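Side-chain contacts in HEPN domain-containing protein (Thermotoga maritima, PDB 1O3U), which is of unknown function but carries a HEPN domain, an all-helical fold that in relatives is linked to nucleotide binding or RNA cleavage: residues A49-M54 with G68-R73; S62-L67 with E86-C91; E75-L80 with I125-D130. All coordinates share one frame; numbering follows the deposited sequence.

Interaction 1: A49-M54 with G68-R73; sequences AVFQRM and GELSSR
Leu70 meets both Val50 and Phe51, and with them joins the short helix 63-70 to the C-terminal part of helix 32-54 in the all-helical HEPN domain. The tight part is apolar and buried. CD1 of Leu70 lies 3.9 Å from Val50 CG1 and also sits over one face of the Phe51 ring, 4.0 Å above its plane and displaced toward the rim. A chi1 of -154° turns CG of Leu70 away from its own N and beside its carbonyl carbon, which carries the branched end nearer to helix 32-54. The same ring meets Glu69 at its edge: CB of Glu69 is 3.7 Å from Phe51 CZ, close to the ring plane. OE1 of Glu69 comes to 3.8 Å from Phe51 CE2, with ring and carboxylate planes 62° apart, so the two do not stack in parallel. Through its other methyl, CG2, Val50 touches Cys128 of helix 104-132, so its two branches meet two different helices. The looser side holds Met54, a selenomethionine, and Arg73. Both are exposed, and neither side chain makes a close contact with the opposite segment, although their CB atoms point toward it. Just beyond Leu70, the carbonyl oxygen of Glu69 receives two bonds from Ser72, one from its backbone N and a 3.0 Å bond from Ser72 OG, with a C=O...OG angle of 173°.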
loop_
_atom_site.group_PDB
_atom_site.type_symbol
_atom_site.label_atom_id
_atom_site.label_comp_id
_atom_site.label_asym_id
_atom_site.label_seq_id
_atom_site.Cartn_x
_atom_site.Cartn_y
_atom_site.Cartn_z
ATOM N N ALA A 49 -11.036 -6.173 -3.487
ATOM C CA ALA A 49 -11.988 -5.616 -4.453
ATOM C C ALA A 49 -13.123 -6.618 -4.728
ATOM O O ALA A 49 -14.270 -6.214 -4.882
ATOM C CB ALA A 49 -11.286 -5.236 -5.749
ATOM N N VAL A 50 -12.815 -7.922 -4.707
ATOM C CA VAL A 50 -13.850 -8.954 -4.902
ATOM C C VAL A 50 -14.810 -9.016 -3.707
ATOM O O VAL A 50 -16.044 -9.109 -3.876
ATOM C CB VAL A 50 -13.265 -10.355 -5.146
ATOM C CG1 VAL A 50 -14.383 -11.353 -5.441
ATOM C CG2 VAL A 50 -12.243 -10.340 -6.312
ATOM N N PHE A 51 -14.245 -9.050 -2.504
ATOM C CA PHE A 51 -15.053 -8.928 -1.294
ATOM C C PHE A 51 -15.942 -7.691 -1.314
ATOM O O PHE A 51 -17.113 -7.818 -0.995
ATOM C CB PHE A 51 -14.216 -8.966 -0.010
ATOM C CG PHE A 51 -13.669 -10.319 0.300
ATOM C CD1 PHE A 51 -12.474 -10.746 -0.258
ATOM C CD2 PHE A 51 -14.362 -11.186 1.138
ATOM C CE1 PHE A 51 -11.946 -12.014 0.028
ATOM C CE2 PHE A 51 -13.853 -12.460 1.416
ATOM C CZ PHE A 51 -12.639 -12.870 0.836
ATOM N N GLN A 52 -15.422 -6.525 -1.711
ATOM C CA GLN A 52 -16.202 -5.282 -1.686
ATOM C C GLN A 52 -17.394 -5.385 -2.649
ATOM O O GLN A 52 -18.486 -5.011 -2.308
ATOM C CB GLN A 52 -15.381 -4.041 -2.049
ATOM C CG GLN A 52 -16.107 -2.744 -1.623
ATOM C CD GLN A 52 -15.604 -1.461 -2.313
ATOM O OE1 GLN A 52 -14.460 -1.379 -2.736
ATOM N NE2 GLN A 52 -16.479 -0.450 -2.400
ATOM N N ARG A 53 -17.158 -5.896 -3.848
ATOM C CA ARG A 53 -18.239 -6.090 -4.828
ATOM C C ARG A 53 -19.303 -7.069 -4.311
ATOM O O ARG A 53 -20.493 -6.864 -4.527
ATOM C CB ARG A 53 -17.680 -6.584 -6.149
ATOM C CG ARG A 53 -18.728 -6.921 -7.218
ATOM C CD ARG A 53 -19.417 -5.745 -7.834
ATOM N NE ARG A 53 -20.505 -6.195 -8.724
ATOM C CZ ARG A 53 -21.580 -5.498 -9.016
ATOM N NH1 ARG A 53 -21.762 -4.284 -8.504
ATOM N NH2 ARG A 53 -22.489 -6.012 -9.831
HETATM N N MSE A 54 -18.875 -8.116 -3.618
HETATM C CA MSE A 54 -19.797 -9.085 -3.065
HETATM C C MSE A 54 -20.482 -8.554 -1.811
HETATM O O MSE A 54 -21.424 -9.151 -1.363
HETATM C CB MSE A 54 -19.088 -10.399 -2.712
HETATM C CG MSE A 54 -18.728 -11.224 -3.907
HETATM SE SE MSE A 54 -20.287 -11.657 -5.082
HETATM C CE MSE A 54 -21.451 -12.437 -3.720
ATOM N N GLY A 68 -8.236 -17.886 0.632
ATOM C CA GLY A 68 -8.835 -19.000 1.330
ATOM C C GLY A 68 -10.300 -18.737 1.603
ATOM O O GLY A 68 -11.116 -19.604 1.378
ATOM N N GLU A 69 -10.644 -17.542 2.093
ATOM C CA GLU A 69 -12.042 -17.184 2.373
ATOM C C GLU A 69 -12.841 -17.191 1.063
ATOM O O GLU A 69 -13.976 -17.668 1.001
ATOM C CB GLU A 69 -12.159 -15.780 3.031
ATOM C CG GLU A 69 -11.902 -15.680 4.531
ATOM C CD GLU A 69 -11.981 -14.229 5.042
ATOM O OE1 GLU A 69 -13.076 -13.594 4.975
ATOM O OE2 GLU A 69 -10.931 -13.721 5.505
ATOM N N LEU A 70 -12.227 -16.649 0.023
ATOM C CA LEU A 70 -12.877 -16.559 -1.285
ATOM C C LEU A 70 -13.238 -17.949 -1.860
ATOM O O LEU A 70 -14.230 -18.084 -2.580
ATOM C CB LEU A 70 -11.985 -15.761 -2.226
ATOM C CG LEU A 70 -12.681 -15.040 -3.370
ATOM C CD1 LEU A 70 -13.826 -14.160 -2.844
ATOM C CD2 LEU A 70 -11.662 -14.204 -4.210
ATOM N N SER A 71 -12.454 -18.975 -1.502
ATOM C CA SER A 71 -12.658 -20.382 -1.946
ATOM C C SER A 71 -14.000 -21.021 -1.573
ATOM O O SER A 71 -14.430 -22.015 -2.190
ATOM C CB SER A 71 -11.534 -21.272 -1.400
ATOM O OG SER A 71 -10.301 -20.910 -1.992
ATOM N N SER A 72 -14.657 -20.478 -0.549
ATOM C CA SER A 72 -15.971 -20.965 -0.115
ATOM C C SER A 72 -17.056 -20.575 -1.118
ATOM O O SER A 72 -18.147 -21.148 -1.128
ATOM C CB SER A 72 -16.330 -20.401 1.276
ATOM O OG SER A 72 -16.657 -19.010 1.183
ATOM N N ARG A 73 -16.739 -19.612 -1.976
ATOM C CA ARG A 73 -17.715 -19.041 -2.891
ATOM C C ARG A 73 -17.337 -19.206 -4.374
ATOM O O ARG A 73 -18.205 -19.461 -5.230
ATOM C CB ARG A 73 -17.847 -17.553 -2.554
ATOM C CG ARG A 73 -18.998 -16.883 -3.252
ATOM C CD ARG A 73 -20.342 -17.360 -2.757
ATOM N NE ARG A 73 -21.382 -17.122 -3.745
ATOM C CZ ARG A 73 -21.740 -17.975 -4.709
ATOM N NH1 ARG A 73 -21.146 -19.159 -4.849
ATOM N NH2 ARG A 73 -22.707 -17.627 -5.545
#

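Interaction 2: S62-L67 with E86-C91; sequences SVPDFL and ELDKAC
Asp88 reaches across to Ser62 and Pro64, and these three residues carry the direct side-chain contacts. The largest share of buried surface belongs to Asp88, whose CG is anti to the backbone N (chi1 -167°), an orientation that directs the carboxylate to the start of helix 63-70. Its OD1 lies 3.1 Å from Ser62 CB, a close approach to carbon without a hydrogen bond. The other oxygen is linked through solvent: a water donates to Asp88 OD2 at 2.7 Å and is hydrogen-bonded to Ser62 OG at 2.8 Å. CB of Asp88 rests 3.8 Å from Pro64 CG, with Pro64 CD equally near, so this edge of the proline ring lies alongside the aliphatic base of the acid. Ser62 is the N-cap of helix 63-70 and forms a capping box with Asp65. Its OG accepts from Asp65 N at 2.9 Å with an N-H...O angle of 147°, while Ser62 N returns a weak but straight bond to Asp65 OD2, 3.3 Å at 169°. Asp65 OD2 also accepts from Tyr61 N. With an alanine in place of Ser62, Asp65 N would probably lose its capping acceptor and the water its link to this helix start. Pro64 also touches Leu85, one turn before Asp88 on helix 78-88. Beyond that helix the chain runs on to Cys91, which is disulfide-bonded to Cys36 of helix 32-54.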
loop_
_atom_site.group_PDB
_atom_site.type_symbol
_atom_site.label_atom_id
_atom_site.label_comp_id
_atom_site.label_asym_id
_atom_site.label_seq_id
_atom_site.Cartn_x
_atom_site.Cartn_y
_atom_site.Cartn_z
ATOM N N SER A 62 -3.214 -11.413 4.986
ATOM C CA SER A 62 -2.420 -11.982 3.942
ATOM C C SER A 62 -3.286 -12.300 2.714
ATOM O O SER A 62 -4.487 -12.473 2.809
ATOM C CB SER A 62 -1.704 -13.226 4.459
ATOM O OG SER A 62 -2.593 -14.300 4.621
ATOM N N VAL A 63 -2.636 -12.379 1.574
ATOM C CA VAL A 63 -3.299 -12.839 0.345
ATOM C C VAL A 63 -3.770 -14.271 0.487
ATOM O O VAL A 63 -4.884 -14.555 0.096
ATOM C CB VAL A 63 -2.392 -12.671 -0.894
ATOM C CG1 VAL A 63 -3.123 -13.081 -2.167
ATOM C CG2 VAL A 63 -1.950 -11.240 -0.970
ATOM N N PRO A 64 -2.981 -15.188 1.066
ATOM C CA PRO A 64 -3.518 -16.510 1.374
ATOM C C PRO A 64 -4.766 -16.461 2.243
ATOM O O PRO A 64 -5.656 -17.246 1.950
ATOM C CB PRO A 64 -2.368 -17.206 2.110
ATOM C CG PRO A 64 -1.194 -16.566 1.646
ATOM C CD PRO A 64 -1.560 -15.110 1.445
ATOM N N ASP A 65 -4.851 -15.537 3.211
ATOM C CA ASP A 65 -6.034 -15.401 4.067
ATOM C C ASP A 65 -7.247 -15.111 3.189
ATOM O O ASP A 65 -8.239 -15.820 3.232
ATOM C CB ASP A 65 -5.901 -14.265 5.107
ATOM C CG ASP A 65 -5.009 -14.613 6.276
ATOM O OD1 ASP A 65 -4.751 -15.812 6.530
ATOM O OD2 ASP A 65 -4.518 -13.720 7.005
ATOM N N PHE A 66 -7.153 -14.075 2.367
ATOM C CA PHE A 66 -8.307 -13.637 1.591
ATOM C C PHE A 66 -8.689 -14.664 0.513
ATOM O O PHE A 66 -9.858 -14.938 0.306
ATOM C CB PHE A 66 -8.051 -12.283 0.943
ATOM C CG PHE A 66 -7.671 -11.181 1.909
ATOM C CD1 PHE A 66 -8.398 -10.940 3.053
ATOM C CD2 PHE A 66 -6.623 -10.328 1.603
ATOM C CE1 PHE A 66 -8.056 -9.906 3.902
ATOM C CE2 PHE A 66 -6.273 -9.297 2.474
ATOM C CZ PHE A 66 -7.003 -9.091 3.614
ATOM N N LEU A 67 -7.719 -15.233 -0.184
ATOM C CA LEU A 67 -8.045 -16.287 -1.183
ATOM C C LEU A 67 -8.662 -17.524 -0.573
ATOM O O LEU A 67 -9.530 -18.150 -1.171
ATOM C CB LEU A 67 -6.799 -16.696 -1.967
ATOM C CG LEU A 67 -6.270 -15.758 -3.012
ATOM C CD1 LEU A 67 -5.162 -16.494 -3.758
ATOM C CD2 LEU A 67 -7.399 -15.314 -4.015
ATOM N N GLU A 86 3.733 -17.608 -1.986
ATOM C CA GLU A 86 5.034 -17.025 -2.263
ATOM C C GLU A 86 5.050 -15.527 -1.960
ATOM O O GLU A 86 6.036 -14.994 -1.445
ATOM C CB GLU A 86 5.440 -17.249 -3.712
ATOM C CG GLU A 86 5.639 -18.696 -4.071
ATOM C CD GLU A 86 6.982 -19.220 -3.632
ATOM O OE1 GLU A 86 8.010 -18.636 -4.030
ATOM O OE2 GLU A 86 7.000 -20.222 -2.892
ATOM N N LEU A 87 3.953 -14.853 -2.266
ATOM C CA LEU A 87 3.843 -13.423 -2.039
ATOM C C LEU A 87 3.752 -13.104 -0.563
ATOM O O LEU A 87 4.158 -12.028 -0.130
ATOM C CB LEU A 87 2.588 -12.893 -2.703
ATOM C CG LEU A 87 2.707 -12.601 -4.173
ATOM C CD1 LEU A 87 1.284 -12.575 -4.784
ATOM C CD2 LEU A 87 3.458 -11.255 -4.334
ATOM N N ASP A 88 3.219 -14.042 0.200
ATOM C CA ASP A 88 3.045 -13.862 1.628
ATOM C C ASP A 88 4.367 -13.832 2.396
ATOM O O ASP A 88 4.412 -13.297 3.505
ATOM C CB ASP A 88 2.162 -14.964 2.190
ATOM C CG ASP A 88 1.698 -14.665 3.596
ATOM O OD1 ASP A 88 1.297 -13.512 3.851
ATOM O OD2 ASP A 88 1.700 -15.515 4.498
ATOM N N LYS A 89 5.417 -14.413 1.827
ATOM C CA LYS A 89 6.727 -14.491 2.500
ATOM C C LYS A 89 7.447 -13.142 2.640
ATOM O O LYS A 89 7.206 -12.214 1.874
ATOM C CB LYS A 89 7.631 -15.476 1.755
ATOM C CG LYS A 89 7.168 -16.932 1.820
ATOM C CD LYS A 89 7.671 -17.716 0.611
ATOM C CE LYS A 89 7.142 -19.145 0.580
ATOM N NZ LYS A 89 8.175 -20.122 1.037
ATOM N N ALA A 90 8.371 -13.056 3.598
ATOM C CA ALA A 90 9.028 -11.791 3.949
ATOM C C ALA A 90 9.799 -11.166 2.780
ATOM O O ALA A 90 10.496 -11.879 2.031
ATOM C CB ALA A 90 9.977 -12.011 5.139
ATOM N N CYS A 91 9.651 -9.847 2.623
ATOM C CA CYS A 91 10.440 -9.060 1.669
ATOM C C CYS A 91 11.611 -8.380 2.377
ATOM O O CYS A 91 12.768 -8.569 2.006
ATOM C CB CYS A 91 9.586 -7.974 1.019
ATOM S SG CYS A 91 8.133 -8.588 0.136
HETATM O O HOH W 1 -0.704 -16.069 5.700
#

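Interaction 3: E75-L80 with I125-D130; sequences EIPEEL and IRFCED
Phe127 lays one ring face against CD1 of Leu80, the point where helix 104-132 packs on the start of helix 78-88 in the HEPN helical domain. Leu80 CD1 stands 3.6 Å from the centroid of the Phe127 ring and 25° off the ring normal, which meets the geometry of a CH-pi contact. It is displaced toward the CB end of the ring, and its separation from Phe127 CG is a short 3.2 Å, so the packing is tight here. A chi1 of 178° stretches the phenyl group out from its helix to the chain just before helix 78-88. There, Ile76 CD1 approaches Phe127 CE2 at 3.7 Å, its side chain crossing that of the phenylalanine at about a right angle. Pro77, the N-cap residue of helix 78-88, points against the phenylalanine and brings its CD to 3.6 Å from Phe127 CE1. The contact lies at the surface, and across the two segments it is made of apolar and CH-pi contacts, with no hydrogen bond. Close by, Glu79 forms a salt bridge with Lys123 of helix 104-132. At the far end of the ring, near its plane, the backbone oxygen of Glu75 lies 3.7 Å from Phe127 CZ.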
loop_
_atom_site.group_PDB
_atom_site.type_symbol
_atom_site.label_atom_id
_atom_site.label_comp_id
_atom_site.label_asym_id
_atom_site.label_seq_id
_atom_site.Cartn_x
_atom_site.Cartn_y
_atom_site.Cartn_z
ATOM N N GLU A 75 -14.286 -20.867 -7.195
ATOM C CA GLU A 75 -13.169 -21.745 -7.407
ATOM C C GLU A 75 -11.894 -20.929 -7.654
ATOM O O GLU A 75 -11.833 -20.099 -8.577
ATOM C CB GLU A 75 -13.447 -22.682 -8.585
ATOM C CG GLU A 75 -12.274 -23.531 -9.036
ATOM C CD GLU A 75 -11.788 -24.506 -7.982
ATOM O OE1 GLU A 75 -12.444 -24.627 -6.940
ATOM O OE2 GLU A 75 -10.724 -25.135 -8.189
ATOM N N ILE A 76 -10.897 -21.155 -6.816
ATOM C CA ILE A 76 -9.595 -20.494 -6.941
ATOM C C ILE A 76 -8.567 -21.510 -7.417
ATOM O O ILE A 76 -8.282 -22.499 -6.705
ATOM C CB ILE A 76 -9.102 -19.946 -5.597
ATOM C CG1 ILE A 76 -10.132 -19.000 -4.951
ATOM C CG2 ILE A 76 -7.708 -19.311 -5.779
ATOM C CD1 ILE A 76 -10.602 -17.844 -5.813
ATOM N N PRO A 77 -7.979 -21.264 -8.578
ATOM C CA PRO A 77 -6.987 -22.193 -9.103
ATOM C C PRO A 77 -5.836 -22.389 -8.112
ATOM O O PRO A 77 -5.421 -21.451 -7.394
ATOM C CB PRO A 77 -6.515 -21.529 -10.391
ATOM C CG PRO A 77 -7.555 -20.517 -10.730
ATOM C CD PRO A 77 -8.167 -20.087 -9.453
ATOM N N GLU A 78 -5.362 -23.624 -8.056
ATOM C CA GLU A 78 -4.300 -24.011 -7.160
ATOM C C GLU A 78 -3.071 -23.166 -7.372
ATOM O O GLU A 78 -2.425 -22.779 -6.401
ATOM C CB GLU A 78 -3.950 -25.497 -7.379
ATOM C CG GLU A 78 -2.894 -26.021 -6.429
ATOM C CD GLU A 78 -2.311 -27.338 -6.896
ATOM O OE1 GLU A 78 -2.737 -28.380 -6.345
ATOM O OE2 GLU A 78 -1.444 -27.328 -7.816
ATOM N N GLU A 79 -2.726 -22.895 -8.626
ATOM C CA GLU A 79 -1.526 -22.116 -8.916
ATOM C C GLU A 79 -1.592 -20.700 -8.374
ATOM O O GLU A 79 -0.570 -20.145 -8.036
ATOM C CB GLU A 79 -1.211 -22.093 -10.402
ATOM C CG GLU A 79 -1.967 -21.094 -11.251
ATOM C CD GLU A 79 -1.774 -21.376 -12.722
ATOM O OE1 GLU A 79 -2.329 -22.410 -13.156
ATOM O OE2 GLU A 79 -1.063 -20.605 -13.422
ATOM N N LEU A 80 -2.786 -20.112 -8.315
ATOM C CA LEU A 80 -2.941 -18.781 -7.683
ATOM C C LEU A 80 -2.742 -18.856 -6.176
ATOM O O LEU A 80 -2.211 -17.953 -5.597
ATOM C CB LEU A 80 -4.289 -18.159 -8.010
ATOM C CG LEU A 80 -4.474 -17.712 -9.459
ATOM C CD1 LEU A 80 -5.809 -16.925 -9.644
ATOM C CD2 LEU A 80 -3.288 -16.905 -9.982
ATOM N N ILE A 125 -4.278 -9.991 -9.873
ATOM C CA ILE A 125 -5.075 -8.851 -10.317
ATOM C C ILE A 125 -5.980 -9.204 -11.524
ATOM O O ILE A 125 -7.163 -8.906 -11.507
ATOM C CB ILE A 125 -4.199 -7.657 -10.629
ATOM C CG1 ILE A 125 -3.597 -7.100 -9.348
ATOM C CG2 ILE A 125 -4.992 -6.607 -11.451
ATOM C CD1 ILE A 125 -2.440 -6.071 -9.619
ATOM N N ARG A 126 -5.425 -9.858 -12.539
ATOM C CA ARG A 126 -6.154 -10.193 -13.758
ATOM C C ARG A 126 -7.227 -11.268 -13.479
ATOM O O ARG A 126 -8.330 -11.194 -14.000
ATOM C CB ARG A 126 -5.174 -10.648 -14.827
ATOM C CG ARG A 126 -4.279 -9.498 -15.336
ATOM C CD ARG A 126 -3.261 -9.928 -16.370
ATOM N NE ARG A 126 -2.669 -8.781 -17.041
ATOM C CZ ARG A 126 -1.660 -8.857 -17.890
ATOM N NH1 ARG A 126 -1.120 -10.020 -18.200
ATOM N NH2 ARG A 126 -1.206 -7.764 -18.449
ATOM N N PHE A 127 -6.932 -12.202 -12.591
ATOM C CA PHE A 127 -7.943 -13.179 -12.139
ATOM C C PHE A 127 -9.136 -12.499 -11.446
ATOM O O PHE A 127 -10.348 -12.794 -11.737
ATOM C CB PHE A 127 -7.332 -14.172 -11.177
ATOM C CG PHE A 127 -8.327 -15.166 -10.650
ATOM C CD1 PHE A 127 -8.708 -16.238 -11.396
ATOM C CD2 PHE A 127 -8.872 -15.005 -9.380
ATOM C CE1 PHE A 127 -9.624 -17.173 -10.876
ATOM C CE2 PHE A 127 -9.770 -15.913 -8.878
ATOM C CZ PHE A 127 -10.146 -16.990 -9.625
ATOM N N CYS A 128 -8.827 -11.621 -10.496
ATOM C CA CYS A 128 -9.843 -10.826 -9.827
ATOM C C CYS A 128 -10.631 -9.944 -10.809
ATOM O O CYS A 128 -11.867 -9.850 -10.691
ATOM C CB CYS A 128 -9.240 -9.975 -8.720
ATOM S SG CYS A 128 -8.552 -10.948 -7.372
ATOM N N GLU A 129 -9.945 -9.330 -11.769
ATOM C CA GLU A 129 -10.633 -8.574 -12.854
ATOM C C GLU A 129 -11.626 -9.469 -13.604
ATOM O O GLU A 129 -12.786 -9.096 -13.817
ATOM C CB GLU A 129 -9.624 -7.953 -13.829
ATOM C CG GLU A 129 -8.946 -6.728 -13.296
ATOM C CD GLU A 129 -7.849 -6.178 -14.161
ATOM O OE1 GLU A 129 -7.349 -6.925 -15.041
ATOM O OE2 GLU A 129 -7.467 -5.000 -13.929
ATOM N N ASP A 130 -11.184 -10.663 -13.974
ATOM C CA ASP A 130 -12.004 -11.631 -14.682
ATOM C C ASP A 130 -13.227 -12.031 -13.866
ATOM O O ASP A 130 -14.326 -12.132 -14.410
ATOM C CB ASP A 130 -11.188 -12.870 -15.059
ATOM C CG ASP A 130 -10.175 -12.597 -16.187
ATOM O OD1 ASP A 130 -10.092 -11.431 -16.680
ATOM O OD2 ASP A 130 -9.442 -13.514 -16.658
#

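Overall arrangement
Along the chain, interaction 1 closes before interaction 3 opens, whereas interaction 2 crosses both. Interactions 1 and 2 share helix 63-70, with centres about 15 Å apart; interactions 2 and 3 share helix 78-88, about 14 Å apart. The centres of interactions 1 and 3 are about 11 Å apart, on the same side of the chain's centre. The three also touch: Phe51 CZ is 3.5 Å from Phe66 O, Leu70 CD2 is 4.1 Å from Ile76 CD1, and Leu67 CD1 is 3.8 Å from Leu80 O. The two short helices are thus joined to each other and packed against the long helices 32-54 and 104-132 within one HEPN domain.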